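Local coordinates for PHD finger protein 3 (Homo sapiens, PDB 6IC9) that regulates neuronal gene expression by reading the RNA polymerase II C-terminal domain through its SPOC domain, the part held in this structure with a phosphorylated CTD peptide, at residues 133-137 and 138-142; 120-123 and 124-128; 62-65 and 66-70; 108-111 and 112-116; 81-84 and 85-89. All blocks are in the same frame, centred on the assembly; numbering follows the deposited sequence.

In the fold
All five contacts are local ones within a single SPOC domain, and they fall into two clusters and an outlier. Interactions 3 and 4, with centres about 17 Å apart, line the peptide site: helix 57-70 offers an apolar surface, and the start of strand 114-122 offers a lysine and an aspartate that bond to the CTD peptide, the two joined through Tyr63. Interaction 2 ends that same strand, about 25 Å from interaction 4 between centres. It packs against the loop of interaction 1, where Leu122 CD2 lies 3.6 Å from Leu140 CD1 and Ile128 CG2 lies 3.6 Å from Val133 CG2. Interaction 5, where helix 85-101 begins, is about 34 Å from interaction 3 between centres.

Interaction 1: 133-137 and 138-142; sequences VPFDG and PGLEL
Phe135 turns its ring back toward the bend that follows it and meets Gly139 and Leu140, in the long loop that joins strands 114-122 and 147-155 of the SPOC beta barrel. Its CG stands anti to the carbonyl carbon (chi1 -74°), and the ring is thereby carried across the bend of the loop. From the base outward, CB lies 3.9 Å from Gly139 CA, and CG keeps the same separation from that carbon. CD2 makes the close approach of this inner part, 3.5 Å from Gly139 CA, with the ring inclined to it. Glycine suits position 139 because its phi is positive (71°); a beta carbon here would come to lie beside CD2. Gly137 is as constrained, since its phi of 159° is rarely open to other residues and a side chain would run into Pro138 CD. The proline itself closes the bend and has no N-H to be satisfied. The backbone on both limbs is tied to the end of strand 25-35: Gly139 pairs with the backbone of Val34, and Asp136 N bonds to the side chain of Ser35 through OG, while Val34 also packs against Phe135 and Leu140. Farther out the ring leaves the glycine for Leu140, whose branched end offers methyls to it: CE2 is 3.7 Å from Leu140 CD1, and CZ, at the tip, is 3.8 Å from the same methyl.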
loop_
_atom_site.group_PDB
_atom_site.type_symbol
_atom_site.label_atom_id
_atom_site.label_comp_id
_atom_site.label_asym_id
_atom_site.label_seq_id
_atom_site.Cartn_x
_atom_site.Cartn_y
_atom_site.Cartn_z
ATOM N N VAL A 133 3.233 -6.280 12.211
ATOM C CA VAL A 133 3.997 -6.101 13.444
ATOM C C VAL A 133 4.976 -7.269 13.558
ATOM O O VAL A 133 4.638 -8.406 13.192
ATOM C CB VAL A 133 3.064 -6.018 14.665
ATOM C CG1 VAL A 133 3.815 -5.583 15.928
ATOM C CG2 VAL A 133 1.955 -5.056 14.405
ATOM N N PRO A 134 6.207 -7.042 14.017
ATOM C CA PRO A 134 6.746 -5.732 14.382
ATOM C C PRO A 134 7.242 -4.997 13.139
ATOM O O PRO A 134 7.603 -5.644 12.165
ATOM C CB PRO A 134 7.887 -6.092 15.333
ATOM C CG PRO A 134 8.416 -7.419 14.746
ATOM C CD PRO A 134 7.207 -8.123 14.162
ATOM N N PHE A 135 7.230 -3.669 13.160
ATOM C CA PHE A 135 7.790 -2.907 12.050
ATOM C C PHE A 135 9.305 -2.979 12.135
ATOM O O PHE A 135 9.885 -2.798 13.209
ATOM C CB PHE A 135 7.340 -1.449 12.114
ATOM C CG PHE A 135 5.929 -1.229 11.722
ATOM C CD1 PHE A 135 5.377 -1.915 10.651
ATOM C CD2 PHE A 135 5.156 -0.307 12.399
ATOM C CE1 PHE A 135 4.080 -1.682 10.251
ATOM C CE2 PHE A 135 3.857 -0.066 12.007
ATOM C CZ PHE A 135 3.320 -0.752 10.919
ATOM N N ASP A 136 9.946 -3.278 11.017
ATOM C CA ASP A 136 11.402 -3.262 10.910
ATOM C C ASP A 136 11.771 -1.999 10.133
ATOM O O ASP A 136 12.037 -2.040 8.941
ATOM C CB ASP A 136 11.870 -4.532 10.208
ATOM C CG ASP A 136 13.290 -4.442 9.693
ATOM O OD1 ASP A 136 14.131 -3.739 10.302
ATOM O OD2 ASP A 136 13.549 -5.059 8.636
ATOM N N GLY A 137 11.776 -0.858 10.831
ATOM C CA GLY A 137 11.957 0.425 10.184
ATOM C C GLY A 137 11.417 1.514 11.082
ATOM O O GLY A 137 11.183 1.281 12.268
ATOM N N PRO A 138 11.201 2.717 10.539
ATOM C CA PRO A 138 10.737 3.844 11.378
ATOM C C PRO A 138 9.393 3.611 12.008
ATOM O O PRO A 138 9.038 4.306 12.967
ATOM C CB PRO A 138 10.647 5.007 10.379
ATOM C CG PRO A 138 11.535 4.632 9.277
ATOM C CD PRO A 138 11.555 3.148 9.180
ATOM N N GLY A 139 8.591 2.709 11.461
ATOM C CA GLY A 139 7.310 2.435 12.057
ATOM C C GLY A 139 6.342 3.594 11.865
ATOM O O GLY A 139 6.501 4.447 10.980
ATOM N N LEU A 140 5.317 3.603 12.706
ATOM C CA LEU A 140 4.324 4.676 12.723
ATOM C C LEU A 140 4.252 5.315 14.099
ATOM O O LEU A 140 4.420 4.640 15.117
ATOM C CB LEU A 140 2.937 4.132 12.377
ATOM C CG LEU A 140 2.852 3.449 11.013
ATOM C CD1 LEU A 140 1.536 2.647 10.932
ATOM C CD2 LEU A 140 2.942 4.524 9.844
ATOM N N GLU A 141 3.941 6.605 14.123
ATOM C CA GLU A 141 3.713 7.296 15.386
ATOM C C GLU A 141 2.411 6.836 16.026
ATOM O O GLU A 141 1.474 6.406 15.353
ATOM C CB GLU A 141 3.682 8.821 15.164
ATOM C CG GLU A 141 5.037 9.389 14.771
ATOM C CD GLU A 141 5.198 10.859 15.121
ATOM O OE1 GLU A 141 5.845 11.574 14.329
ATOM O OE2 GLU A 141 4.680 11.299 16.189
ATOM N N LEU A 142 2.379 6.891 17.361
ATOM C CA LEU A 142 1.172 6.544 18.079
ATOM C C LEU A 142 0.040 7.501 17.720
ATOM O O LEU A 142 -1.113 7.090 17.584
ATOM C CB LEU A 142 1.439 6.582 19.586
ATOM C CG LEU A 142 0.173 6.520 20.431
ATOM C CD1 LEU A 142 -0.458 5.130 20.337
ATOM C CD2 LEU A 142 0.419 6.877 21.911
#

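Interaction 2: 120-123 and 124-128; sequences IPLG and ATDKI
Gly123 and Asp126 hold this corner with two hydrogen bonds running in opposite directions. Asp126 N donates to Gly123 O over 2.9 Å; in the other direction, Gly123 N donates weakly to Asp126 OD2, 2.8 Å away but bent to 146°. With CG anti to the carbonyl carbon (chi1 -80°), the aspartate lays its side chain back across the turn, and its shortness suits the reach of OD2 to that N-H. Glycine fits opposite it, because a beta carbon there would collide with Asp126 OD1. Arg144 NH2 bonds to both Gly123 O and Asp126 O, and Asn146 OD1 receives Ala124 N, so the turn is fastened to the chain ahead of strand 147-155. Outside this polar core lies Leu122, buried, whose CD1 reaches Asp126 CB at 3.8 Å and passes 3.6 Å from Lys127 O. Its other methyl, CD2, makes a looser contact with Ile128 CG1 at 4.4 Å. Thr125 and Lys127 turn outward, as polar side chains at an exposed bend can. The whole is a type I beta turn, Gly123 to Asp126, reinforced by its last side chain and set where strand 114-122 ends in the SPOC domain.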
loop_
_atom_site.group_PDB
_atom_site.type_symbol
_atom_site.label_atom_id
_atom_site.label_comp_id
_atom_site.label_asym_id
_atom_site.label_seq_id
_atom_site.Cartn_x
_atom_site.Cartn_y
_atom_site.Cartn_z
ATOM N N ILE A 120 -3.754 -0.149 2.002
ATOM C CA ILE A 120 -4.369 -0.521 3.262
ATOM C C ILE A 120 -4.836 0.746 3.982
ATOM O O ILE A 120 -4.018 1.608 4.294
ATOM C CB ILE A 120 -3.370 -1.306 4.124
ATOM C CG1 ILE A 120 -3.080 -2.647 3.443
ATOM C CG2 ILE A 120 -3.977 -1.487 5.576
ATOM C CD1 ILE A 120 -1.965 -3.472 4.161
ATOM N N PRO A 121 -6.115 0.886 4.301
ATOM C CA PRO A 121 -6.526 2.005 5.155
ATOM C C PRO A 121 -6.243 1.662 6.616
ATOM O O PRO A 121 -6.638 0.599 7.104
ATOM C CB PRO A 121 -8.025 2.118 4.881
ATOM C CG PRO A 121 -8.448 0.716 4.545
ATOM C CD PRO A 121 -7.269 0.106 3.801
ATOM N N LEU A 122 -5.511 2.523 7.296
ATOM C CA LEU A 122 -5.267 2.335 8.739
ATOM C C LEU A 122 -5.875 3.511 9.477
ATOM O O LEU A 122 -5.360 4.632 9.384
ATOM C CB LEU A 122 -3.789 2.229 9.036
ATOM C CG LEU A 122 -3.481 2.060 10.535
ATOM C CD1 LEU A 122 -3.825 0.608 10.891
ATOM C CD2 LEU A 122 -2.019 2.360 10.775
ATOM N N GLY A 123 -6.992 3.271 10.167
ATOM C CA GLY A 123 -7.615 4.326 10.952
ATOM C C GLY A 123 -6.722 4.818 12.081
ATOM O O GLY A 123 -5.883 4.080 12.603
ATOM N N ALA A 124 -6.870 6.106 12.406
ATOM C CA ALA A 124 -6.031 6.741 13.433
ATOM C C ALA A 124 -6.097 5.986 14.773
ATOM O O ALA A 124 -5.091 5.879 15.475
ATOM C CB ALA A 124 -6.458 8.205 13.625
ATOM N N THR A 125 -7.272 5.461 15.135
ATOM C CA THR A 125 -7.434 4.673 16.353
ATOM C C THR A 125 -7.439 3.174 16.071
ATOM O O THR A 125 -7.910 2.393 16.905
ATOM C CB THR A 125 -8.719 5.067 17.093
ATOM O OG1 THR A 125 -9.868 4.756 16.290
ATOM C CG2 THR A 125 -8.743 6.553 17.350
ATOM N N ASP A 126 -6.935 2.759 14.910
ATOM C CA ASP A 126 -6.863 1.347 14.577
ATOM C C ASP A 126 -5.602 0.740 15.147
ATOM O O ASP A 126 -4.557 1.397 15.265
ATOM C CB ASP A 126 -6.850 1.107 13.059
ATOM C CG ASP A 126 -8.223 1.174 12.422
ATOM O OD1 ASP A 126 -9.222 1.443 13.139
ATOM O OD2 ASP A 126 -8.292 0.974 11.175
ATOM N N LYS A 127 -5.708 -0.541 15.472
ATOM C CA LYS A 127 -4.557 -1.373 15.748
ATOM C C LYS A 127 -3.880 -1.756 14.442
ATOM O O LYS A 127 -4.529 -1.920 13.408
ATOM C CB LYS A 127 -4.993 -2.620 16.513
ATOM C CG LYS A 127 -5.505 -2.296 17.905
ATOM C CD LYS A 127 -4.481 -2.684 18.985
ATOM C CE LYS A 127 -4.673 -4.132 19.431
ATOM N NZ LYS A 127 -3.740 -4.503 20.532
ATOM N N ILE A 128 -2.564 -1.859 14.484
ATOM C CA ILE A 128 -1.859 -2.265 13.273
ATOM C C ILE A 128 -2.154 -3.737 13.007
ATOM O O ILE A 128 -2.042 -4.557 13.930
ATOM C CB ILE A 128 -0.358 -2.009 13.426
ATOM C CG1 ILE A 128 -0.073 -0.490 13.510
ATOM C CG2 ILE A 128 0.386 -2.657 12.289
ATOM C CD1 ILE A 128 0.193 0.044 14.952
#

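Interaction 3: 62-65 and 66-70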
loop_
_atom_site.group_PDB
_atom_site.type_symbol
_atom_site.label_atom_id
_atom_site.label_comp_id
_atom_site.label_asym_id
_atom_site.label_seq_id
_atom_site.Cartn_x
_atom_site.Cartn_y
_atom_site.Cartn_z
ATOM N N ASP A 62 -3.491 -14.135 4.408
ATOM C CA ASP A 62 -3.156 -15.526 4.085
ATOM C C ASP A 62 -2.032 -15.598 3.050
ATOM O O ASP A 62 -1.067 -16.347 3.206
ATOM C CB ASP A 62 -4.391 -16.251 3.553
ATOM C CG ASP A 62 -5.447 -16.467 4.616
ATOM O OD1 ASP A 62 -6.588 -16.851 4.266
ATOM O OD2 ASP A 62 -5.153 -16.211 5.790
ATOM N N TYR A 63 -2.118 -14.764 2.000
ATOM C CA TYR A 63 -1.089 -14.722 0.973
ATOM C C TYR A 63 0.248 -14.262 1.542
ATOM O O TYR A 63 1.314 -14.808 1.200
ATOM C CB TYR A 63 -1.585 -13.771 -0.127
ATOM C CG TYR A 63 -0.620 -13.481 -1.210
ATOM C CD1 TYR A 63 -0.370 -12.160 -1.592
ATOM C CD2 TYR A 63 0.047 -14.508 -1.870
ATOM C CE1 TYR A 63 0.515 -11.855 -2.629
ATOM C CE2 TYR A 63 0.944 -14.213 -2.927
ATOM C CZ TYR A 63 1.173 -12.902 -3.283
ATOM O OH TYR A 63 2.025 -12.615 -4.313
ATOM N N VAL A 64 0.222 -13.236 2.398
ATOM C CA VAL A 64 1.465 -12.724 2.960
ATOM C C VAL A 64 2.147 -13.821 3.786
ATOM O O VAL A 64 3.377 -13.967 3.764
ATOM C CB VAL A 64 1.192 -11.459 3.811
ATOM C CG1 VAL A 64 2.374 -11.173 4.765
ATOM C CG2 VAL A 64 0.889 -10.203 2.926
ATOM N N GLU A 65 1.353 -14.626 4.489
ATOM C CA GLU A 65 1.931 -15.755 5.247
ATOM C C GLU A 65 2.679 -16.737 4.337
ATOM O O GLU A 65 3.766 -17.213 4.682
ATOM C CB GLU A 65 0.803 -16.447 6.007
ATOM C CG GLU A 65 1.226 -17.656 6.843
ATOM C CD GLU A 65 0.042 -18.122 7.674
ATOM O OE1 GLU A 65 -0.945 -18.634 7.080
ATOM O OE2 GLU A 65 0.068 -17.891 8.898
ATOM N N LYS A 66 2.104 -17.061 3.171
ATOM C CA LYS A 66 2.789 -17.936 2.214
ATOM C C LYS A 66 4.027 -17.279 1.642
ATOM O O LYS A 66 5.051 -17.941 1.425
ATOM C CB LYS A 66 1.850 -18.331 1.066
ATOM C CG LYS A 66 0.589 -19.015 1.509
ATOM C CD LYS A 66 -0.376 -19.305 0.342
ATOM C CE LYS A 66 -1.730 -19.782 0.921
ATOM N NZ LYS A 66 -2.787 -20.082 -0.104
ATOM N N ILE A 67 3.949 -15.976 1.364
ATOM C CA ILE A 67 5.089 -15.256 0.832
ATOM C C ILE A 67 6.256 -15.363 1.798
ATOM O O ILE A 67 7.372 -15.712 1.406
ATOM C CB ILE A 67 4.716 -13.782 0.577
ATOM C CG1 ILE A 67 3.735 -13.684 -0.606
ATOM C CG2 ILE A 67 5.948 -12.992 0.294
ATOM C CD1 ILE A 67 4.437 -13.981 -1.915
ATOM N N LYS A 68 6.019 -15.037 3.065
ATOM C CA LYS A 68 7.084 -15.164 4.061
ATOM C C LYS A 68 7.608 -16.614 4.150
ATOM O O LYS A 68 8.816 -16.829 4.177
ATOM C CB LYS A 68 6.577 -14.681 5.410
ATOM C CG LYS A 68 6.356 -13.194 5.546
ATOM C CD LYS A 68 5.643 -12.975 6.868
ATOM C CE LYS A 68 5.577 -11.519 7.306
ATOM N NZ LYS A 68 4.722 -11.486 8.563
ATOM N N ALA A 69 6.721 -17.612 4.177
ATOM C CA ALA A 69 7.167 -19.013 4.213
ATOM C C ALA A 69 8.063 -19.357 3.029
ATOM O O ALA A 69 9.002 -20.158 3.163
ATOM C CB ALA A 69 5.963 -19.957 4.209
ATOM N N SER A 70 7.779 -18.789 1.860
ATOM C CA SER A 70 8.495 -19.182 0.654
ATOM C C SER A 70 9.922 -18.655 0.654
ATOM O O SER A 70 10.800 -19.231 0.006
ATOM C CB SER A 70 7.765 -18.662 -0.570
ATOM O OG SER A 70 8.147 -17.312 -0.799
#
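Tyr63 and Ile67, one turn apart, pack on the face of helix 57-70 that the bound CTD peptide also touches. The alpha-helical ladder satisfies the main chain: Ile67 N donates to Tyr63 O at 2.9 Å, Lys68 N to Val64 O at 2.9 Å and almost straight (176°), with Lys66 N to Asp62 O and Ala69 N to Glu65 O completing the run. Near the helix end Ser70 OG donates to Ile67 O at 2.8 Å and also bonds to Thr72 OG1, giving this short hydroxyl two partners. Three other polar tips find partners outside the two segments: Lys68 NZ at Pro131 O, Asp62 OD2 at Gln58 NE2, and Tyr63 OH at Asp116 OD1 and Lys115 NZ, both at the peptide site. A phenylalanine in place of Tyr63 would keep the ring but would probably leave Asp116 and Lys115 without their shared hydroxyl and freer to shift beside the peptide. Isoleucine suits position 67 because its CG1 branch, anti to the carbonyl carbon (chi1 -70°), is turned back toward the preceding turn of the helix. The result is a CH-pi contact, with CG1 over one face of the Tyr63 ring, 19° off the normal through its centroid. Beyond it the branch runs on toward the phenol end, Ile67 CD1 lying 3.6 Å from Tyr63 CE2.

Interaction 4: 108-111 and 112-116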
loop_
_atom_site.group_PDB
_atom_site.type_symbol
_atom_site.label_atom_id
_atom_site.label_comp_id
_atom_site.label_asym_id
_atom_site.label_seq_id
_atom_site.Cartn_x
_atom_site.Cartn_y
_atom_site.Cartn_z
ATOM N N ALA A 108 -2.807 -2.326 -10.143
ATOM C CA ALA A 108 -2.955 -3.110 -11.365
ATOM C C ALA A 108 -1.853 -2.875 -12.411
ATOM O O ALA A 108 -1.890 -3.514 -13.466
ATOM C CB ALA A 108 -4.323 -2.822 -11.999
ATOM N N ASN A 109 -0.910 -1.976 -12.182
ATOM C CA ASN A 109 0.112 -1.628 -13.185
ATOM C C ASN A 109 1.500 -1.718 -12.578
ATOM O O ASN A 109 2.334 -0.816 -12.710
ATOM C CB ASN A 109 -0.118 -0.228 -13.789
ATOM C CG ASN A 109 0.092 0.899 -12.763
ATOM O OD1 ASN A 109 -0.178 0.707 -11.558
ATOM N ND2 ASN A 109 0.577 2.070 -13.236
ATOM N N ASN A 110 1.778 -2.831 -11.903
ATOM C CA ASN A 110 3.043 -2.959 -11.185
ATOM C C ASN A 110 4.235 -2.963 -12.138
ATOM O O ASN A 110 4.167 -3.459 -13.264
ATOM C CB ASN A 110 3.055 -4.258 -10.361
ATOM C CG ASN A 110 2.000 -4.239 -9.259
ATOM O OD1 ASN A 110 1.675 -3.152 -8.764
ATOM N ND2 ASN A 110 1.436 -5.419 -8.894
ATOM N N MET A 111 5.356 -2.475 -11.645
ATOM C CA MET A 111 6.543 -2.630 -12.462
ATOM C C MET A 111 7.170 -3.995 -12.223
ATOM O O MET A 111 6.768 -4.761 -11.327
ATOM C CB MET A 111 7.516 -1.483 -12.198
ATOM C CG MET A 111 7.101 -0.283 -13.098
ATOM S SD MET A 111 7.891 1.254 -12.721
ATOM C CE MET A 111 9.541 1.007 -13.419
ATOM N N LYS A 112 8.184 -4.278 -13.046
ATOM C CA LYS A 112 8.753 -5.618 -13.143
ATOM C C LYS A 112 9.166 -6.167 -11.780
ATOM O O LYS A 112 8.950 -7.346 -11.489
ATOM C CB LYS A 112 9.945 -5.559 -14.112
ATOM C CG LYS A 112 10.679 -6.863 -14.351
ATOM C CD LYS A 112 12.001 -6.622 -15.106
ATOM C CE LYS A 112 12.735 -7.936 -15.395
ATOM N NZ LYS A 112 13.067 -8.716 -14.148
ATOM N N GLN A 113 9.732 -5.330 -10.919
ATOM C CA GLN A 113 10.266 -5.848 -9.676
ATOM C C GLN A 113 9.214 -5.997 -8.589
ATOM O O GLN A 113 9.526 -6.577 -7.545
ATOM C CB GLN A 113 11.383 -4.952 -9.132
ATOM C CG GLN A 113 12.723 -5.075 -9.865
ATOM C CD GLN A 113 13.236 -6.504 -9.891
ATOM O OE1 GLN A 113 13.237 -7.142 -10.941
ATOM N NE2 GLN A 113 13.679 -7.011 -8.734
ATOM N N VAL A 114 8.002 -5.462 -8.760
ATOM C CA VAL A 114 7.002 -5.627 -7.719
ATOM C C VAL A 114 5.959 -6.643 -8.174
ATOM O O VAL A 114 5.275 -6.473 -9.197
ATOM C CB VAL A 114 6.394 -4.300 -7.214
ATOM C CG1 VAL A 114 7.102 -3.098 -7.671
ATOM C CG2 VAL A 114 4.898 -4.235 -7.268
ATOM N N LYS A 115 5.854 -7.700 -7.376
ATOM C CA LYS A 115 4.901 -8.770 -7.630
ATOM C C LYS A 115 3.489 -8.310 -7.305
ATOM O O LYS A 115 2.539 -8.654 -8.018
ATOM C CB LYS A 115 5.304 -9.987 -6.781
ATOM C CG LYS A 115 4.514 -11.290 -7.055
ATOM C CD LYS A 115 4.950 -12.394 -6.069
ATOM C CE LYS A 115 4.522 -13.810 -6.592
ATOM N NZ LYS A 115 3.088 -13.781 -6.909
ATOM N N ASP A 116 3.328 -7.559 -6.200
ATOM C CA ASP A 116 2.010 -7.134 -5.712
ATOM C C ASP A 116 2.150 -5.849 -4.912
ATOM O O ASP A 116 3.167 -5.623 -4.248
ATOM C CB ASP A 116 1.324 -8.131 -4.738
ATOM C CG ASP A 116 1.361 -9.563 -5.219
ATOM O OD1 ASP A 116 2.300 -10.293 -4.821
ATOM O OD2 ASP A 116 0.447 -9.939 -5.956
#
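A type I beta turn, closed by a hydrogen bond from Val114 N to Met111 O (2.9 Å), delivers the chain into strand 114-122. Ahead of the turn Asn110 reaches across to the first residues of the strand, its side chain crossing that of Val114 at about a right angle. Asn110 CB rests 3.3 Å from Val114 O. The valine methyl CG2 sits over the face of the Asn110 amide, 3.5 Å from its CG, which is why a flat group suits this place. The nitrogen goes farther: Asn110 ND2 lies 3.5 Å from Lys115 O and 3.7 Å from Asp116 CA. Val114 has an unusual, nearly eclipsed torsion (chi1 -11°), probably strained. At the two inner corners of the turn, Lys112 sends its polar end out toward solvent, while Gln113 lies beside Gln155 of strand 147-155. Lys115 and Asp116 both face Ile153 of that strand, and the chain turns a corner at Lys115. Lys115 NZ bonds to the peptide backbone, and Asp116, held by Tyr63, bonds through OD2 to a polar peptide side chain. This is a classic beta bulge, here forming part of the CTD-binding site of the SPOC domain.

Interaction 5: 81-84 and 85-89; sequences TPVT and EEDQI
The carboxylate of Asp87 divides its two oxygens between Thr84 and strand 25-35. OD2 receives Thr84 N at 2.9 Å on its anti lone pair, the one directed away from OD1, while OD1 accepts from Val28 N on strand 25-35. The group reaches back because CG is anti to the carbonyl carbon (chi1 -66°), which brings it round to the start of helix 85-101. Thr84 replies in kind: its OG1 accepts Asp87 N over 3.1 Å in a nearly straight bond (172°). This exchange of side chain for backbone is a capping box, with Thr84 as the N-cap, and both residues suit it by carrying acceptors on short arms. Gln88 N meanwhile donates to Thr84 O at 2.9 Å, the first regular turn. A water bridges Thr84 OG1, at 2.7 Å, and Glu86 OE1, to which it donates. Pro82 packs nearby, its CB 3.5 Å from Gln88 N and its CG 3.8 Å from Gln88 CB, so that the end of strand 73-82 lies against the helix. With an alanine here in place of Asp87, Thr84 N and Val28 N would probably lose their carboxylate acceptor, and the capping box would keep only one of its two bonds. The carboxylate lies at the N-terminal end of the helix, where the helix dipole would be expected to stabilise its negative charge and may favour the ionised form.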
loop_
_atom_site.group_PDB
_atom_site.type_symbol
_atom_site.label_atom_id
_atom_site.label_comp_id
_atom_site.label_asym_id
_atom_site.label_seq_id
_atom_site.Cartn_x
_atom_site.Cartn_y
_atom_site.Cartn_z
ATOM N N THR A 81 1.322 10.191 2.048
ATOM C CA THR A 81 0.845 11.478 2.573
ATOM C C THR A 81 0.402 12.313 1.379
ATOM O O THR A 81 1.082 12.298 0.372
ATOM C CB THR A 81 1.952 12.255 3.322
ATOM O OG1 THR A 81 2.987 12.565 2.402
ATOM C CG2 THR A 81 2.603 11.384 4.428
ATOM N N PRO A 82 -0.725 13.016 1.454
ATOM C CA PRO A 82 -1.112 13.913 0.328
ATOM C C PRO A 82 -0.150 15.094 0.197
ATOM O O PRO A 82 0.399 15.588 1.185
ATOM C CB PRO A 82 -2.521 14.378 0.734
ATOM C CG PRO A 82 -2.446 14.432 2.297
ATOM C CD PRO A 82 -1.597 13.184 2.629
ATOM N N VAL A 83 0.058 15.583 -1.042
ATOM C CA VAL A 83 1.049 16.647 -1.166
ATOM C C VAL A 83 0.433 18.021 -0.920
ATOM O O VAL A 83 1.050 18.845 -0.242
ATOM C CB VAL A 83 1.792 16.582 -2.513
ATOM C CG1 VAL A 83 2.641 17.876 -2.675
ATOM C CG2 VAL A 83 2.748 15.350 -2.494
ATOM N N THR A 84 -0.782 18.302 -1.420
ATOM C CA THR A 84 -1.434 19.595 -1.203
ATOM C C THR A 84 -2.774 19.391 -0.498
ATOM O O THR A 84 -3.273 18.274 -0.349
ATOM C CB THR A 84 -1.699 20.338 -2.525
ATOM O OG1 THR A 84 -2.659 19.590 -3.277
ATOM C CG2 THR A 84 -0.442 20.498 -3.326
ATOM N N GLU A 85 -3.383 20.500 -0.059
ATOM C CA GLU A 85 -4.735 20.426 0.502
ATOM C C GLU A 85 -5.723 19.799 -0.479
ATOM O O GLU A 85 -6.639 19.061 -0.089
ATOM C CB GLU A 85 -5.198 21.831 0.916
ATOM C CG GLU A 85 -4.220 22.458 1.905
ATOM C CD GLU A 85 -4.463 23.933 2.176
ATOM O OE1 GLU A 85 -3.554 24.586 2.751
ATOM O OE2 GLU A 85 -5.557 24.428 1.831
ATOM N N GLU A 86 -5.593 20.116 -1.761
ATOM C CA GLU A 86 -6.473 19.488 -2.754
ATOM C C GLU A 86 -6.264 17.975 -2.803
ATOM O O GLU A 86 -7.227 17.184 -2.769
ATOM C CB GLU A 86 -6.189 20.145 -4.098
ATOM C CG GLU A 86 -6.793 19.587 -5.319
ATOM C CD GLU A 86 -6.217 20.377 -6.504
ATOM O OE1 GLU A 86 -5.175 19.966 -7.102
ATOM O OE2 GLU A 86 -6.762 21.463 -6.756
ATOM N N ASP A 87 -5.000 17.547 -2.801
ATOM C CA ASP A 87 -4.715 16.107 -2.710
ATOM C C ASP A 87 -5.357 15.495 -1.489
ATOM O O ASP A 87 -5.858 14.373 -1.545
ATOM C CB ASP A 87 -3.227 15.877 -2.654
ATOM C CG ASP A 87 -2.535 16.293 -3.961
ATOM O OD1 ASP A 87 -3.038 15.923 -5.062
ATOM O OD2 ASP A 87 -1.450 16.910 -3.833
ATOM N N GLN A 88 -5.351 16.209 -0.374
ATOM C CA GLN A 88 -5.866 15.636 0.870
ATOM C C GLN A 88 -7.362 15.317 0.784
ATOM O O GLN A 88 -7.820 14.309 1.326
ATOM C CB GLN A 88 -5.565 16.587 2.029
ATOM C CG GLN A 88 -5.927 15.944 3.363
ATOM C CD GLN A 88 -5.504 16.794 4.525
ATOM O OE1 GLN A 88 -4.901 16.301 5.464
ATOM N NE2 GLN A 88 -5.839 18.077 4.478
ATOM N N ILE A 89 -8.148 16.120 0.053
ATOM C CA ILE A 89 -9.560 15.788 -0.105
ATOM C C ILE A 89 -9.728 14.428 -0.795
ATOM O O ILE A 89 -10.564 13.612 -0.402
ATOM C CB ILE A 89 -10.278 16.899 -0.903
ATOM C CG1 ILE A 89 -10.239 18.199 -0.090
ATOM C CG2 ILE A 89 -11.694 16.449 -1.195
ATOM C CD1 ILE A 89 -10.631 19.448 -0.972
HETATM O O HOH W 1 -2.710 20.405 -5.865
#